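Local coordinates for protein anaphase-promoting complex subunit cut9 (Schizosaccharomyces pombe, PDB 2XPI) that serves as a tetratricopeptide-repeat subunit of the anaphase-promoting complex, the ubiquitin ligase that controls progression through mitosis and G1, at residues Q450-G455 with L481-F486; Q492-H497 with G523-K528; Q465-L470 with P475-E480. All blocks are in the same frame, centred on the assembly; numbering follows the deposited sequence.

Contact 1 of 3, residues Q450-G455 with L481-F486; sequences QHMQLG and LGVVAF
M452 turns its CG anti to its own carbonyl carbon (chi1 -85°), and its chain then runs out extended to the sulfur, which lands against V483 and V484. V483 holds CG1 anti to its backbone N (chi1 170°), and this branch does the touching. M452 SD lies 3.8 Å from V483 CG1. M452 SD is also 3.8 Å from V484 CG2, so one sulfur bridges two adjacent valines. The M452 side chain runs at about a right angle to that of V484. The nearest backbones are those of M452 and V484, with 8.0 Å between their CA atoms. M452 is on helix 442-454 of TPR 11 and the valines are on helix 475-487 of TPR 12. These are the first helices of successive tetratricopeptide repeats, which line the inner face of the superhelix. V483 also packs against N521 of the next repeat and an apolar side chain of another protein chain. M452 also packs against A460 and L464 of helix 457-470. G455, just after helix 442-454, forms a Schellman motif, with positive phi and its N bonded to M452 O at 2.9 Å.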
loop_
_atom_site.group_PDB
_atom_site.type_symbol
_atom_site.label_atom_id
_atom_site.label_comp_id
_atom_site.label_asym_id
_atom_site.label_seq_id
_atom_site.Cartn_x
_atom_site.Cartn_y
_atom_site.Cartn_z
ATOM N N GLN A 450 28.312 -33.821 -7.525
ATOM C CA GLN A 450 28.853 -32.902 -8.500
ATOM C C GLN A 450 30.379 -32.986 -8.497
ATOM O O GLN A 450 31.009 -32.864 -9.552
ATOM C CB GLN A 450 28.372 -31.483 -8.196
ATOM C CG GLN A 450 28.309 -30.599 -9.402
ATOM C CD GLN A 450 27.406 -31.169 -10.458
ATOM O OE1 GLN A 450 27.711 -31.122 -11.648
ATOM N NE2 GLN A 450 26.298 -31.739 -10.031
ATOM N N HIS A 451 30.978 -33.201 -7.320
ATOM C CA HIS A 451 32.430 -33.370 -7.236
ATOM C C HIS A 451 32.912 -34.722 -7.772
ATOM O O HIS A 451 34.041 -34.847 -8.240
ATOM C CB HIS A 451 32.947 -33.110 -5.827
ATOM C CG HIS A 451 33.129 -31.652 -5.517
ATOM N ND1 HIS A 451 34.088 -30.872 -6.131
ATOM C CD2 HIS A 451 32.470 -30.831 -4.664
ATOM C CE1 HIS A 451 34.006 -29.635 -5.674
ATOM N NE2 HIS A 451 33.035 -29.585 -4.783
ATOM N N MET A 452 32.050 -35.728 -7.724
ATOM C CA MET A 452 32.316 -36.966 -8.443
ATOM C C MET A 452 32.507 -36.716 -9.934
ATOM O O MET A 452 33.458 -37.220 -10.529
ATOM C CB MET A 452 31.197 -37.970 -8.223
ATOM C CG MET A 452 31.388 -38.747 -6.966
ATOM S SD MET A 452 30.341 -40.187 -6.887
ATOM C CE MET A 452 28.924 -39.513 -6.034
ATOM N N GLN A 453 31.607 -35.933 -10.524
ATOM C CA GLN A 453 31.697 -35.554 -11.932
ATOM C C GLN A 453 33.053 -34.962 -12.281
ATOM O O GLN A 453 33.619 -35.268 -13.320
ATOM C CB GLN A 453 30.633 -34.517 -12.259
ATOM C CG GLN A 453 29.260 -34.944 -11.886
ATOM C CD GLN A 453 28.821 -36.122 -12.696
ATOM O OE1 GLN A 453 28.691 -36.023 -13.917
ATOM N NE2 GLN A 453 28.596 -37.258 -12.030
ATOM N N LEU A 454 33.565 -34.100 -11.417
ATOM C CA LEU A 454 34.831 -33.441 -11.674
ATOM C C LEU A 454 36.010 -34.387 -11.474
ATOM O O LEU A 454 37.138 -34.086 -11.875
ATOM C CB LEU A 454 34.988 -32.230 -10.758
ATOM C CG LEU A 454 33.995 -31.115 -11.053
ATOM C CD1 LEU A 454 34.204 -29.930 -10.130
ATOM C CD2 LEU A 454 34.114 -30.699 -12.507
ATOM N N GLY A 455 35.749 -35.520 -10.833
ATOM C CA GLY A 455 36.812 -36.426 -10.460
ATOM C C GLY A 455 37.483 -36.167 -9.116
ATOM O O GLY A 455 38.520 -36.766 -8.844
ATOM N N LEU A 481 27.568 -43.192 -2.203
ATOM C CA LEU A 481 28.661 -43.785 -1.450
ATOM C C LEU A 481 29.172 -45.047 -2.154
ATOM O O LEU A 481 30.352 -45.397 -2.052
ATOM C CB LEU A 481 28.196 -44.141 -0.044
ATOM C CG LEU A 481 28.155 -42.990 0.946
ATOM C CD1 LEU A 481 27.276 -43.358 2.138
ATOM C CD2 LEU A 481 29.579 -42.640 1.366
ATOM N N GLY A 482 28.273 -45.717 -2.875
ATOM C CA GLY A 482 28.600 -46.952 -3.562
ATOM C C GLY A 482 29.394 -46.713 -4.829
ATOM O O GLY A 482 30.286 -47.482 -5.156
ATOM N N VAL A 483 29.068 -45.643 -5.542
ATOM C CA VAL A 483 29.818 -45.256 -6.726
ATOM C C VAL A 483 31.244 -44.828 -6.361
ATOM O O VAL A 483 32.154 -44.855 -7.187
ATOM C CB VAL A 483 29.113 -44.122 -7.481
ATOM C CG1 VAL A 483 30.014 -43.565 -8.571
ATOM C CG2 VAL A 483 27.820 -44.637 -8.078
ATOM N N VAL A 484 31.429 -44.453 -5.105
ATOM C CA VAL A 484 32.715 -43.991 -4.622
ATOM C C VAL A 484 33.553 -45.193 -4.225
ATOM O O VAL A 484 34.721 -45.280 -4.574
ATOM C CB VAL A 484 32.535 -42.969 -3.449
ATOM C CG1 VAL A 484 33.650 -43.055 -2.431
ATOM C CG2 VAL A 484 32.410 -41.567 -3.998
ATOM N N ALA A 485 32.954 -46.138 -3.515
ATOM C CA ALA A 485 33.672 -47.350 -3.155
ATOM C C ALA A 485 34.070 -48.101 -4.414
ATOM O O ALA A 485 35.114 -48.707 -4.468
ATOM C CB ALA A 485 32.821 -48.221 -2.273
ATOM N N PHE A 486 33.221 -48.057 -5.430
ATOM C CA PHE A 486 33.506 -48.697 -6.700
ATOM C C PHE A 486 34.617 -47.954 -7.440
ATOM O O PHE A 486 35.390 -48.559 -8.172
ATOM C CB PHE A 486 32.226 -48.766 -7.546
ATOM C CG PHE A 486 32.429 -49.308 -8.938
ATOM C CD1 PHE A 486 32.902 -48.493 -9.956
ATOM C CD2 PHE A 486 32.122 -50.620 -9.237
ATOM C CE1 PHE A 486 33.089 -48.987 -11.250
ATOM C CE2 PHE A 486 32.300 -51.125 -10.531
ATOM C CZ PHE A 486 32.784 -50.297 -11.534
#

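Contact 2 of 3, residues Q492-H497 with G523-K528; sequences QTAINH and GHAYRK
I495 reaches over A525 and meets the ring of Y526. I495 CG1 sits 3.5 Å from A525 CB, where a small methyl lets the two backbones come close. I495 CD1 lies 3.6 Å from Y526 CD2, and the Y526 CE2 corner is almost as near. The isoleucine comes to the ring obliquely, and the two side chains cross at about a right angle. I495 CG1 is anti to the carbonyl carbon (chi1 -83°), and with chi2 at 150° the extended chain carries CD1 to the tyrosine. A494 adds a looser touch, its CB 4.4 Å from A525 CB. An alanine in place of I495 would take away CG1 and CD1, and would probably open a gap beside A525 and leave the CD2 and CE2 atoms of Y526 without this apolar neighbour. Farther out, the Y526 hydroxyl is hydrogen-bonded to OE1 of Q499, which helps hold the far end of the tyrosine in place. A534 and A535 of helix 532-545 also pack on Y526. The helix segments run antiparallel at 153°, with axes 9.1 Å apart at closest approach. I495 and A525 have the nearest CA atoms, at 6.1 Å. Here the second helix of TPR 12 packs on the first helix of TPR 13, the junction by which tetratricopeptide repeats stack into a superhelix.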
loop_
_atom_site.group_PDB
_atom_site.type_symbol
_atom_site.label_atom_id
_atom_site.label_comp_id
_atom_site.label_asym_id
_atom_site.label_seq_id
_atom_site.Cartn_x
_atom_site.Cartn_y
_atom_site.Cartn_z
ATOM N N GLN A 492 33.360 -54.920 -2.741
ATOM C CA GLN A 492 32.541 -55.487 -1.682
ATOM C C GLN A 492 31.679 -54.419 -1.025
ATOM O O GLN A 492 30.452 -54.561 -0.953
ATOM C CB GLN A 492 33.393 -56.204 -0.644
ATOM C CG GLN A 492 32.581 -56.749 0.516
ATOM C CD GLN A 492 31.494 -57.727 0.082
ATOM O OE1 GLN A 492 31.226 -57.898 -1.111
ATOM N NE2 GLN A 492 30.864 -58.381 1.057
ATOM N N THR A 493 32.319 -53.349 -0.562
ATOM C CA THR A 493 31.600 -52.216 0.020
ATOM C C THR A 493 30.584 -51.604 -0.969
ATOM O O THR A 493 29.414 -51.395 -0.629
ATOM C CB THR A 493 32.576 -51.147 0.549
ATOM O OG1 THR A 493 33.426 -51.740 1.545
ATOM C CG2 THR A 493 31.821 -49.956 1.153
ATOM N N ALA A 494 31.018 -51.342 -2.199
ATOM C CA ALA A 494 30.081 -50.921 -3.239
ATOM C C ALA A 494 28.831 -51.805 -3.295
ATOM O O ALA A 494 27.731 -51.292 -3.331
ATOM C CB ALA A 494 30.757 -50.859 -4.599
ATOM N N ILE A 495 28.991 -53.128 -3.301
ATOM C CA ILE A 495 27.834 -54.022 -3.383
ATOM C C ILE A 495 26.923 -53.840 -2.177
ATOM O O ILE A 495 25.696 -53.808 -2.312
ATOM C CB ILE A 495 28.263 -55.497 -3.480
ATOM C CG1 ILE A 495 28.609 -55.852 -4.926
ATOM C CG2 ILE A 495 27.175 -56.424 -2.947
ATOM C CD1 ILE A 495 29.653 -56.938 -5.039
ATOM N N ASN A 496 27.525 -53.714 -0.997
ATOM C CA ASN A 496 26.745 -53.534 0.224
ATOM C C ASN A 496 25.926 -52.249 0.172
ATOM O O ASN A 496 24.752 -52.221 0.542
ATOM C CB ASN A 496 27.652 -53.545 1.457
ATOM C CG ASN A 496 28.437 -54.847 1.597
ATOM O OD1 ASN A 496 29.525 -54.859 2.173
ATOM N ND2 ASN A 496 27.890 -55.947 1.074
ATOM N N HIS A 497 26.555 -51.181 -0.303
ATOM C CA HIS A 497 25.877 -49.906 -0.412
ATOM C C HIS A 497 24.745 -49.950 -1.427
ATOM O O HIS A 497 23.623 -49.561 -1.112
ATOM C CB HIS A 497 26.871 -48.794 -0.720
ATOM C CG HIS A 497 27.598 -48.305 0.490
ATOM N ND1 HIS A 497 28.905 -47.868 0.452
ATOM C CD2 HIS A 497 27.198 -48.184 1.779
ATOM C CE1 HIS A 497 29.277 -47.496 1.665
ATOM N NE2 HIS A 497 28.259 -47.673 2.487
ATOM N N GLY A 523 25.151 -54.404 -10.685
ATOM C CA GLY A 523 25.645 -55.279 -11.735
ATOM C C GLY A 523 27.095 -55.047 -12.129
ATOM O O GLY A 523 27.804 -55.992 -12.463
ATOM N N HIS A 524 27.537 -53.788 -12.103
ATOM C CA HIS A 524 28.921 -53.428 -12.433
ATOM C C HIS A 524 29.888 -53.817 -11.317
ATOM O O HIS A 524 31.023 -54.195 -11.576
ATOM C CB HIS A 524 29.050 -51.931 -12.727
ATOM C CG HIS A 524 28.725 -51.560 -14.138
ATOM N ND1 HIS A 524 27.621 -50.808 -14.476
ATOM C CD2 HIS A 524 29.352 -51.845 -15.301
ATOM C CE1 HIS A 524 27.583 -50.641 -15.784
ATOM N NE2 HIS A 524 28.627 -51.257 -16.309
ATOM N N ALA A 525 29.443 -53.712 -10.071
ATOM C CA ALA A 525 30.241 -54.189 -8.955
ATOM C C ALA A 525 30.452 -55.694 -9.083
ATOM O O ALA A 525 31.526 -56.201 -8.809
ATOM C CB ALA A 525 29.565 -53.853 -7.633
ATOM N N TYR A 526 29.422 -56.402 -9.522
ATOM C CA TYR A 526 29.463 -57.855 -9.634
ATOM C C TYR A 526 30.387 -58.352 -10.739
ATOM O O TYR A 526 31.069 -59.358 -10.557
ATOM C CB TYR A 526 28.064 -58.417 -9.875
ATOM C CG TYR A 526 27.160 -58.543 -8.659
ATOM C CD1 TYR A 526 25.779 -58.411 -8.794
ATOM C CD2 TYR A 526 27.671 -58.828 -7.394
ATOM C CE1 TYR A 526 24.931 -58.541 -7.715
ATOM C CE2 TYR A 526 26.820 -58.970 -6.294
ATOM C CZ TYR A 526 25.445 -58.818 -6.468
ATOM O OH TYR A 526 24.564 -58.931 -5.403
ATOM N N ARG A 527 30.407 -57.693 -11.896
ATOM C CA ARG A 527 31.325 -58.152 -12.937
ATOM C C ARG A 527 32.764 -57.913 -12.517
ATOM O O ARG A 527 33.667 -58.637 -12.929
ATOM C CB ARG A 527 31.051 -57.510 -14.293
ATOM C CG ARG A 527 30.832 -56.034 -14.232
ATOM C CD ARG A 527 30.699 -55.461 -15.628
ATOM N NE ARG A 527 32.006 -55.149 -16.191
ATOM C CZ ARG A 527 32.649 -54.004 -15.980
ATOM N NH1 ARG A 527 32.103 -53.057 -15.216
ATOM N NH2 ARG A 527 33.845 -53.809 -16.529
ATOM N N LYS A 528 32.974 -56.889 -11.694
ATOM C CA LYS A 528 34.299 -56.596 -11.164
ATOM C C LYS A 528 34.773 -57.734 -10.281
ATOM O O LYS A 528 35.926 -58.126 -10.346
ATOM C CB LYS A 528 34.278 -55.308 -10.358
ATOM C CG LYS A 528 34.247 -54.059 -11.204
ATOM C CD LYS A 528 35.616 -53.751 -11.779
ATOM C CE LYS A 528 35.461 -53.360 -13.217
ATOM N NZ LYS A 528 34.542 -54.354 -13.866
#

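Contact 3 of 3, residues Q465-L470 with P475-E480; sequences QSSYAL and PLLLNE
L477 and Y468 bury the most surface here, followed by S467. They join the second helix of TPR 11, 457-470, to the first helix of TPR 12, 475-487, across the short turn between two tetratricopeptide repeats. The helix segments are antiparallel at 146°, with axes 10.5 Å apart at closest approach. L477 points toward the other helix and splits its two methyls between neighbouring residues. Its CG is anti to the backbone N (chi1 170°), which carries the fork to helix 457-470. L477 CD2 reaches the main chain at Y468 CA, 3.7 Å away. L477 CD2 also meets the tyrosine ring at its edge, near the ring plane, 3.9 Å from Y468 CD2. The leucine side chain crosses the tyrosine at about a right angle. The other methyl, L477 CD1, lies 3.7 Å from S467 OG. This hydroxyl is hydrogen-bonded to the main-chain O of Y463, so it has a polar partner within its own helix while it packs beside a methyl. Y444 of helix 442-454 also lies against S467. L481, one turn beyond L477, packs on Y468 as well. Next to CD2 on the ring, Y468 CE2 is approached obliquely by L478 CD2 at 4.2 Å.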
loop_
_atom_site.group_PDB
_atom_site.type_symbol
_atom_site.label_atom_id
_atom_site.label_comp_id
_atom_site.label_asym_id
_atom_site.label_seq_id
_atom_site.Cartn_x
_atom_site.Cartn_y
_atom_site.Cartn_z
ATOM N N GLN A 465 30.344 -38.389 3.346
ATOM C CA GLN A 465 30.395 -38.769 4.768
ATOM C C GLN A 465 29.658 -37.731 5.612
ATOM O O GLN A 465 28.990 -38.060 6.591
ATOM C CB GLN A 465 31.842 -38.912 5.261
ATOM C CG GLN A 465 32.600 -40.062 4.622
ATOM C CD GLN A 465 31.922 -41.406 4.858
ATOM O OE1 GLN A 465 31.366 -41.655 5.939
ATOM N NE2 GLN A 465 31.976 -42.291 3.851
ATOM N N SER A 466 29.781 -36.470 5.215
ATOM C CA SER A 466 29.041 -35.397 5.852
ATOM C C SER A 466 27.521 -35.560 5.772
ATOM O O SER A 466 26.885 -35.496 6.812
ATOM C CB SER A 466 29.493 -34.032 5.338
ATOM O OG SER A 466 30.779 -33.711 5.846
ATOM N N SER A 467 26.923 -35.780 4.590
ATOM C CA SER A 467 25.473 -36.026 4.590
ATOM C C SER A 467 25.127 -37.242 5.422
ATOM O O SER A 467 24.153 -37.235 6.179
ATOM C CB SER A 467 24.829 -36.156 3.201
ATOM O OG SER A 467 25.785 -36.167 2.168
ATOM N N TYR A 468 25.918 -38.295 5.281
ATOM C CA TYR A 468 25.608 -39.531 5.987
ATOM C C TYR A 468 25.570 -39.306 7.509
ATOM O O TYR A 468 24.768 -39.918 8.206
ATOM C CB TYR A 468 26.621 -40.617 5.624
ATOM C CG TYR A 468 26.282 -41.984 6.159
ATOM C CD1 TYR A 468 26.890 -42.475 7.317
ATOM C CD2 TYR A 468 25.359 -42.797 5.497
ATOM C CE1 TYR A 468 26.583 -43.745 7.808
ATOM C CE2 TYR A 468 25.047 -44.057 5.970
ATOM C CZ TYR A 468 25.659 -44.533 7.128
ATOM O OH TYR A 468 25.330 -45.791 7.593
ATOM N N ALA A 469 26.427 -38.434 8.027
ATOM C CA ALA A 469 26.423 -38.190 9.469
ATOM C C ALA A 469 25.115 -37.518 9.916
ATOM O O ALA A 469 24.608 -37.798 11.002
ATOM C CB ALA A 469 27.638 -37.371 9.897
ATOM N N LEU A 470 24.585 -36.644 9.061
ATOM C CA LEU A 470 23.290 -35.984 9.229
ATOM C C LEU A 470 22.061 -36.911 9.043
ATOM O O LEU A 470 21.085 -36.827 9.787
ATOM C CB LEU A 470 23.191 -34.836 8.213
ATOM C CG LEU A 470 23.437 -33.371 8.606
ATOM C CD1 LEU A 470 24.047 -33.183 9.996
ATOM C CD2 LEU A 470 24.253 -32.655 7.541
ATOM N N PRO A 475 18.144 -43.435 -0.118
ATOM C CA PRO A 475 18.644 -44.382 -1.128
ATOM C C PRO A 475 19.680 -43.749 -2.047
ATOM O O PRO A 475 20.582 -44.437 -2.515
ATOM C CB PRO A 475 17.402 -44.706 -1.964
ATOM C CG PRO A 475 16.241 -44.240 -1.182
ATOM C CD PRO A 475 16.709 -43.153 -0.275
ATOM N N LEU A 476 19.527 -42.449 -2.311
ATOM C CA LEU A 476 20.359 -41.705 -3.260
ATOM C C LEU A 476 21.774 -41.545 -2.724
ATOM O O LEU A 476 22.742 -41.508 -3.480
ATOM C CB LEU A 476 19.760 -40.321 -3.463
ATOM C CG LEU A 476 19.988 -39.585 -4.784
ATOM C CD1 LEU A 476 19.948 -38.050 -4.559
ATOM C CD2 LEU A 476 21.287 -40.017 -5.467
ATOM N N LEU A 477 21.874 -41.438 -1.409
ATOM C CA LEU A 477 23.130 -41.234 -0.731
ATOM C C LEU A 477 23.909 -42.528 -0.691
ATOM O O LEU A 477 25.128 -42.525 -0.845
ATOM C CB LEU A 477 22.854 -40.775 0.696
ATOM C CG LEU A 477 24.031 -40.723 1.662
ATOM C CD1 LEU A 477 25.028 -39.664 1.247
ATOM C CD2 LEU A 477 23.497 -40.440 3.040
ATOM N N LEU A 478 23.204 -43.639 -0.468
ATOM C CA LEU A 478 23.846 -44.954 -0.444
ATOM C C LEU A 478 24.328 -45.317 -1.836
ATOM O O LEU A 478 25.389 -45.901 -2.006
ATOM C CB LEU A 478 22.905 -46.024 0.107
ATOM C CG LEU A 478 22.505 -45.827 1.574
ATOM C CD1 LEU A 478 21.439 -46.823 1.975
ATOM C CD2 LEU A 478 23.712 -45.931 2.495
ATOM N N ASN A 479 23.551 -44.956 -2.841
ATOM C CA ASN A 479 24.035 -45.105 -4.197
ATOM C C ASN A 479 25.329 -44.326 -4.416
ATOM O O ASN A 479 26.288 -44.857 -4.932
ATOM C CB ASN A 479 22.985 -44.700 -5.234
ATOM C CG ASN A 479 23.503 -44.844 -6.651
ATOM O OD1 ASN A 479 24.131 -43.937 -7.188
ATOM N ND2 ASN A 479 23.281 -45.999 -7.245
ATOM N N GLU A 480 25.360 -43.065 -4.005
ATOM C CA GLU A 480 26.547 -42.243 -4.215
ATOM C C GLU A 480 27.769 -42.743 -3.431
ATOM O O GLU A 480 28.887 -42.713 -3.930
ATOM C CB GLU A 480 26.253 -40.774 -3.909
ATOM C CG GLU A 480 25.069 -40.216 -4.672
ATOM C CD GLU A 480 25.205 -40.365 -6.185
ATOM O OE1 GLU A 480 26.294 -40.063 -6.714
ATOM O OE2 GLU A 480 24.223 -40.781 -6.852
#

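All three contacts lie in TPR 11 to 13, on one side of the chain's centre. Contacts 1 and 3 share helix 475-487, and their centres are about 12 Å apart. Contact 3 is nested inside the loop that contact 1 closes. Together they hold both helices of TPR 11 against the first helix of TPR 12. Contact 2 follows along the chain and joins TPR 12 to TPR 13. Its centre is about 14 Å from that of contact 1 and about 17 Å from that of contact 3. F486 packs on H524 and K528, and A485 on A494, which ties contact 1 to contact 2. TPR repeats 10-13 take part in binding hcn1, so these junctions probably help shape part of that binding region.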